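Local atomic coordinates of DUF3829 family protein (Bacteroides vulgatus, PDB entry 4YJW), a protein that is of unknown function but folds as an all-helical bundle and is probably made with a signal peptide, as a lipoprotein of the bacterial envelope. Residues 22-27 with 68-73; 39-44 with 55-60. All blocks are in the same frame, centred on the assembly; numbering follows the deposited sequence.

Contact 1: 22-27 with 68-73; sequences YDTSLK and VFVSNP
The ring of Phe-69 meets Thr-24 at its CD2 corner, with Thr-24 OG1 4.2 Å from Phe-69 CD2 and lying oblique to the ring; the two side chains cross at about a right angle. On the far side of helix 10-32 the Tyr-22 ring carries Leu-26 CD1 on one face, 3.5 Å above the plane and offset toward the rim, and that pair faces helix 121-159 instead. The main touch is made by Val-70, whose CG1 reaches between two consecutive residues of helix 10-32. Val-70 CG1 lies 3.7 Å from Thr-24 CG2, methyl against methyl, and 3.8 Å from Ser-25 OG. The branching of Thr-24 divides the work: CG2, anti to the backbone N, meets Val-70, while OG1, beside that N (chi1 -59°), hydrogen-bonds back to the carbonyl of Lys-20, much as Ser-25 OG bonds to Tyr-21 O one turn earlier and also to the hydroxyl of Tyr-89 on helix 79-111. Backbones come as near as 6.7 Å between Ser-25 CA and Val-70 CA, with a serine and a valine side chain between them. No hydrogen bond joins the two segments directly, although Tyr-21 OH binds Val-70 O just beside them. Both interface hydroxyls have polar partners outside the segments, consistent with their lying against carbon here, and the direct contact is essentially van der Waals.

Contact 2: 39-44 with 55-60; sequences KAVLGY and PVVSQP
Tyr-44 and Pro-55 form a CH-pi contact: Pro-55 CG stands over one face of the phenol ring, 3.7 Å from its centroid and 19° off the normal. Pro-55 CG leans toward the rim, so that its closest ring atom is Tyr-44 CE2 at 3.5 Å. The neighbouring Pro-55 CD lies over the middle of the ring, 3.9 Å from Tyr-44 CG, and Pro-55 CG is displaced from there toward CE2 and CZ. The opposite face looks back on its own helix, where Ala-40 O sits 3.2 Å above the plane of the Tyr-44 ring. With Tyr-44 CG beside the backbone N (chi1 -61°), the ring thus lies between the proline and that carbonyl oxygen.

Aliphatic contacts continue the seam through Val-57, which works with both branches. Val-57 CG2 approaches Tyr-44 CE2 at 3.8 Å, oblique to the ring, and Val-57 CG1 meets Val-41 CG2 at 3.7 Å. Val-57 thereby bridges residues 41 and 44, nearly one helical turn apart. No hydrogen bond crosses between the segments.

The extended segment 55-60 runs through the connection from helix 35-44 to helix 64-71 and has no strand partner here. Long helix 79-111 backs both sides: Phe-99 touches Val-41, while Tyr-103 packs on Tyr-44 and hydrogen-bonds through its hydroxyl to Pro-55 O.

Along the chain the order is 22-27, 39-44, 55-60, 68-73, so contact 2 falls wholly within the excursion that contact 1 closes. The contacts lie on opposite sides of the chain's centre, with their own centres 25 Å apart and nearest atoms about 9 Å apart, so they do not touch. Both pack on helix 79-111 through different residues, Tyr-89 and Phe-93 at contact 1, Phe-99 and Tyr-103 at contact 2, and helix 121-159 also touches residues 22-27 and 39-44. Contact 1 joins helix 10-32 to helix 64-71, and contact 2 joins helix 35-44 to the loop that follows it, at two levels of the elongated all-helical fold.

Contact 1: 22-27 with 68-73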
loop_
_atom_site.group_PDB
_atom_site.type_symbol
_atom_site.label_atom_id
_atom_site.label_comp_id
_atom_site.label_asym_id
_atom_site.label_seq_id
_atom_site.Cartn_x
_atom_site.Cartn_y
_atom_site.Cartn_z
ATOM N N TYR A 22 13.699 7.863 3.721
ATOM C CA TYR A 22 13.626 7.547 2.290
ATOM C C TYR A 22 14.052 6.097 2.024
ATOM O O TYR A 22 13.356 5.379 1.301
ATOM C CB TYR A 22 14.500 8.505 1.492
ATOM C CG TYR A 22 14.534 8.207 0.009
ATOM C CD1 TYR A 22 13.374 8.259 -0.761
ATOM C CD2 TYR A 22 15.737 7.958 -0.643
ATOM C CE1 TYR A 22 13.405 8.027 -2.136
ATOM C CE2 TYR A 22 15.784 7.756 -2.027
ATOM C CZ TYR A 22 14.611 7.757 -2.761
ATOM O OH TYR A 22 14.648 7.538 -4.119
ATOM N N ASP A 23 15.189 5.672 2.584
ATOM C CA ASP A 23 15.667 4.290 2.400
ATOM C C ASP A 23 14.612 3.264 2.871
ATOM O O ASP A 23 14.359 2.290 2.162
ATOM C CB ASP A 23 17.008 4.079 3.136
ATOM C CG ASP A 23 18.178 4.838 2.521
ATOM O OD1 ASP A 23 18.123 5.140 1.301
ATOM O OD2 ASP A 23 19.150 5.123 3.253
ATOM N N THR A 24 13.967 3.507 4.040
ATOM C CA THR A 24 12.942 2.613 4.600
ATOM C C THR A 24 11.721 2.649 3.670
ATOM O O THR A 24 11.186 1.586 3.332
ATOM C CB THR A 24 12.617 3.027 6.048
ATOM O OG1 THR A 24 13.833 2.960 6.822
ATOM C CG2 THR A 24 11.567 2.129 6.683
ATOM N N SER A 25 11.331 3.859 3.201
ATOM C CA SER A 25 10.200 4.016 2.271
ATOM C C SER A 25 10.431 3.200 1.001
ATOM O O SER A 25 9.514 2.524 0.544
ATOM C CB SER A 25 9.982 5.483 1.911
ATOM O OG SER A 25 9.415 6.150 3.029
ATOM N N LEU A 26 11.650 3.251 0.439
ATOM C CA LEU A 26 11.988 2.501 -0.783
ATOM C C LEU A 26 11.774 0.987 -0.575
ATOM O O LEU A 26 11.134 0.330 -1.403
ATOM C CB LEU A 26 13.457 2.770 -1.184
ATOM C CG LEU A 26 13.764 4.041 -1.968
ATOM C CD1 LEU A 26 15.279 4.201 -2.127
ATOM C CD2 LEU A 26 13.146 4.007 -3.355
ATOM N N LYS A 27 12.284 0.453 0.542
ATOM C CA LYS A 27 12.183 -0.973 0.878
ATOM C C LYS A 27 10.754 -1.400 1.159
ATOM O O LYS A 27 10.303 -2.424 0.644
ATOM C CB LYS A 27 13.040 -1.298 2.125
ATOM C CG LYS A 27 14.529 -1.360 1.877
ATOM C CD LYS A 27 15.287 -1.569 3.181
ATOM C CE LYS A 27 16.767 -1.289 3.037
ATOM N NZ LYS A 27 17.479 -1.390 4.340
ATOM N N VAL A 68 6.017 1.408 11.624
ATOM C CA VAL A 68 5.920 2.447 12.662
ATOM C C VAL A 68 6.750 3.679 12.247
ATOM O O VAL A 68 6.279 4.822 12.373
ATOM C CB VAL A 68 6.362 1.919 14.051
ATOM C CG1 VAL A 68 6.440 3.053 15.076
ATOM C CG2 VAL A 68 5.434 0.810 14.533
ATOM N N PHE A 69 7.980 3.442 11.764
ATOM C CA PHE A 69 8.880 4.521 11.396
ATOM C C PHE A 69 8.286 5.385 10.283
ATOM O O PHE A 69 8.267 6.611 10.423
ATOM C CB PHE A 69 10.276 3.987 11.002
ATOM C CG PHE A 69 11.334 5.061 10.825
ATOM C CD1 PHE A 69 11.871 5.723 11.926
ATOM C CD2 PHE A 69 11.843 5.363 9.563
ATOM C CE1 PHE A 69 12.861 6.701 11.763
ATOM C CE2 PHE A 69 12.830 6.334 9.405
ATOM C CZ PHE A 69 13.318 7.013 10.500
ATOM N N VAL A 70 7.774 4.768 9.210
ATOM C CA VAL A 70 7.265 5.557 8.083
ATOM C C VAL A 70 5.870 6.154 8.386
ATOM O O VAL A 70 5.502 7.155 7.771
ATOM C CB VAL A 70 7.271 4.799 6.744
ATOM C CG1 VAL A 70 8.704 4.406 6.346
ATOM C CG2 VAL A 70 6.318 3.587 6.747
ATOM N N SER A 71 5.094 5.515 9.288
ATOM C CA SER A 71 3.737 5.974 9.635
ATOM C C SER A 71 3.766 7.219 10.474
ATOM O O SER A 71 2.768 7.939 10.519
ATOM C CB SER A 71 2.988 4.891 10.416
ATOM O OG SER A 71 2.679 3.798 9.577
ATOM N N ASN A 72 4.882 7.460 11.171
ATOM C CA ASN A 72 5.047 8.593 12.075
ATOM C C ASN A 72 6.241 9.468 11.651
ATOM O O ASN A 72 7.236 9.551 12.389
ATOM C CB ASN A 72 5.204 8.096 13.524
ATOM C CG ASN A 72 4.060 7.240 13.991
ATOM O OD1 ASN A 72 4.125 6.009 13.946
ATOM N ND2 ASN A 72 2.961 7.868 14.384
ATOM N N PRO A 73 6.157 10.166 10.480
ATOM C CA PRO A 73 7.275 11.041 10.076
ATOM C C PRO A 73 7.562 12.098 11.140
ATOM O O PRO A 73 6.631 12.602 11.762
ATOM C CB PRO A 73 6.785 11.673 8.767
ATOM C CG PRO A 73 5.318 11.489 8.751
ATOM C CD PRO A 73 5.057 10.218 9.491
#

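Contact 2: 39-44 with 55-60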
loop_
_atom_site.group_PDB
_atom_site.type_symbol
_atom_site.label_atom_id
_atom_site.label_comp_id
_atom_site.label_asym_id
_atom_site.label_seq_id
_atom_site.Cartn_x
_atom_site.Cartn_y
_atom_site.Cartn_z
ATOM N N LYS A 39 -2.444 -7.212 -9.897
ATOM C CA LYS A 39 -3.048 -7.595 -11.180
ATOM C C LYS A 39 -3.530 -9.046 -11.172
ATOM O O LYS A 39 -4.585 -9.335 -11.767
ATOM C CB LYS A 39 -2.045 -7.410 -12.340
ATOM C CG LYS A 39 -1.740 -5.963 -12.691
ATOM C CD LYS A 39 -0.708 -5.963 -13.833
ATOM C CE LYS A 39 0.167 -4.745 -13.890
ATOM N NZ LYS A 39 1.266 -4.918 -14.882
ATOM N N ALA A 40 -2.745 -9.975 -10.555
ATOM C CA ALA A 40 -3.136 -11.401 -10.501
ATOM C C ALA A 40 -4.410 -11.593 -9.653
ATOM O O ALA A 40 -5.295 -12.357 -10.038
ATOM C CB ALA A 40 -1.993 -12.259 -9.955
ATOM N N VAL A 41 -4.522 -10.856 -8.531
ATOM C CA VAL A 41 -5.719 -10.918 -7.671
ATOM C C VAL A 41 -6.934 -10.385 -8.461
ATOM O O VAL A 41 -8.004 -10.981 -8.414
ATOM C CB VAL A 41 -5.506 -10.160 -6.338
ATOM C CG1 VAL A 41 -6.848 -9.946 -5.609
ATOM C CG2 VAL A 41 -4.521 -10.945 -5.451
ATOM N N LEU A 42 -6.763 -9.314 -9.229
ATOM C CA LEU A 42 -7.892 -8.824 -10.045
ATOM C C LEU A 42 -8.341 -9.888 -11.057
ATOM O O LEU A 42 -9.525 -10.104 -11.214
ATOM C CB LEU A 42 -7.520 -7.522 -10.757
ATOM C CG LEU A 42 -7.293 -6.302 -9.847
ATOM C CD1 LEU A 42 -6.798 -5.129 -10.658
ATOM C CD2 LEU A 42 -8.580 -5.886 -9.134
ATOM N N GLY A 43 -7.393 -10.595 -11.668
ATOM C CA GLY A 43 -7.738 -11.674 -12.596
ATOM C C GLY A 43 -8.504 -12.797 -11.901
ATOM O O GLY A 43 -9.467 -13.332 -12.467
ATOM N N TYR A 44 -8.168 -13.089 -10.623
ATOM C CA TYR A 44 -8.838 -14.138 -9.844
ATOM C C TYR A 44 -10.276 -13.737 -9.503
ATOM O O TYR A 44 -11.085 -14.608 -9.207
ATOM C CB TYR A 44 -8.068 -14.483 -8.552
ATOM C CG TYR A 44 -6.671 -15.010 -8.793
ATOM C CD1 TYR A 44 -6.386 -15.809 -9.903
ATOM C CD2 TYR A 44 -5.646 -14.757 -7.891
ATOM C CE1 TYR A 44 -5.093 -16.282 -10.144
ATOM C CE2 TYR A 44 -4.350 -15.238 -8.114
ATOM C CZ TYR A 44 -4.081 -16.004 -9.239
ATOM O OH TYR A 44 -2.802 -16.482 -9.491
ATOM N N PRO A 55 -7.025 -19.339 -5.966
ATOM C CA PRO A 55 -5.973 -19.681 -5.006
ATOM C C PRO A 55 -5.943 -18.751 -3.800
ATOM O O PRO A 55 -6.471 -17.646 -3.852
ATOM C CB PRO A 55 -4.697 -19.543 -5.836
ATOM C CG PRO A 55 -5.004 -18.431 -6.802
ATOM C CD PRO A 55 -6.517 -18.446 -7.040
ATOM N N VAL A 56 -5.277 -19.180 -2.729
ATOM C CA VAL A 56 -5.076 -18.302 -1.569
ATOM C C VAL A 56 -3.996 -17.288 -1.972
ATOM O O VAL A 56 -2.970 -17.672 -2.546
ATOM C CB VAL A 56 -4.653 -19.106 -0.304
ATOM C CG1 VAL A 56 -4.155 -18.178 0.815
ATOM C CG2 VAL A 56 -5.799 -19.977 0.190
ATOM N N VAL A 57 -4.220 -16.012 -1.678
ATOM C CA VAL A 57 -3.215 -14.963 -1.943
ATOM C C VAL A 57 -3.064 -14.195 -0.642
ATOM O O VAL A 57 -3.940 -13.414 -0.307
ATOM C CB VAL A 57 -3.548 -14.042 -3.148
ATOM C CG1 VAL A 57 -2.398 -13.056 -3.345
ATOM C CG2 VAL A 57 -3.738 -14.887 -4.429
ATOM N N SER A 58 -1.978 -14.439 0.081
ATOM C CA SER A 58 -1.747 -13.826 1.394
ATOM C C SER A 58 -1.286 -12.381 1.296
ATOM O O SER A 58 -0.556 -12.022 0.372
ATOM C CB SER A 58 -0.710 -14.632 2.173
ATOM O OG SER A 58 -1.107 -15.987 2.303
ATOM N N GLN A 59 -1.696 -11.550 2.279
ATOM C CA GLN A 59 -1.248 -10.162 2.326
ATOM C C GLN A 59 0.244 -10.140 2.629
ATOM O O GLN A 59 0.646 -10.837 3.555
ATOM C CB GLN A 59 -1.993 -9.428 3.456
ATOM C CG GLN A 59 -1.664 -7.949 3.552
ATOM C CD GLN A 59 -2.330 -7.347 4.758
ATOM O OE1 GLN A 59 -3.450 -7.695 5.115
ATOM N NE2 GLN A 59 -1.618 -6.490 5.448
ATOM N N PRO A 60 1.067 -9.350 1.918
ATOM C CA PRO A 60 2.495 -9.260 2.293
ATOM C C PRO A 60 2.628 -8.645 3.687
ATOM O O PRO A 60 1.849 -7.765 4.027
ATOM C CB PRO A 60 3.103 -8.363 1.196
ATOM C CG PRO A 60 1.975 -7.651 0.583
ATOM C CD PRO A 60 0.743 -8.484 0.769
#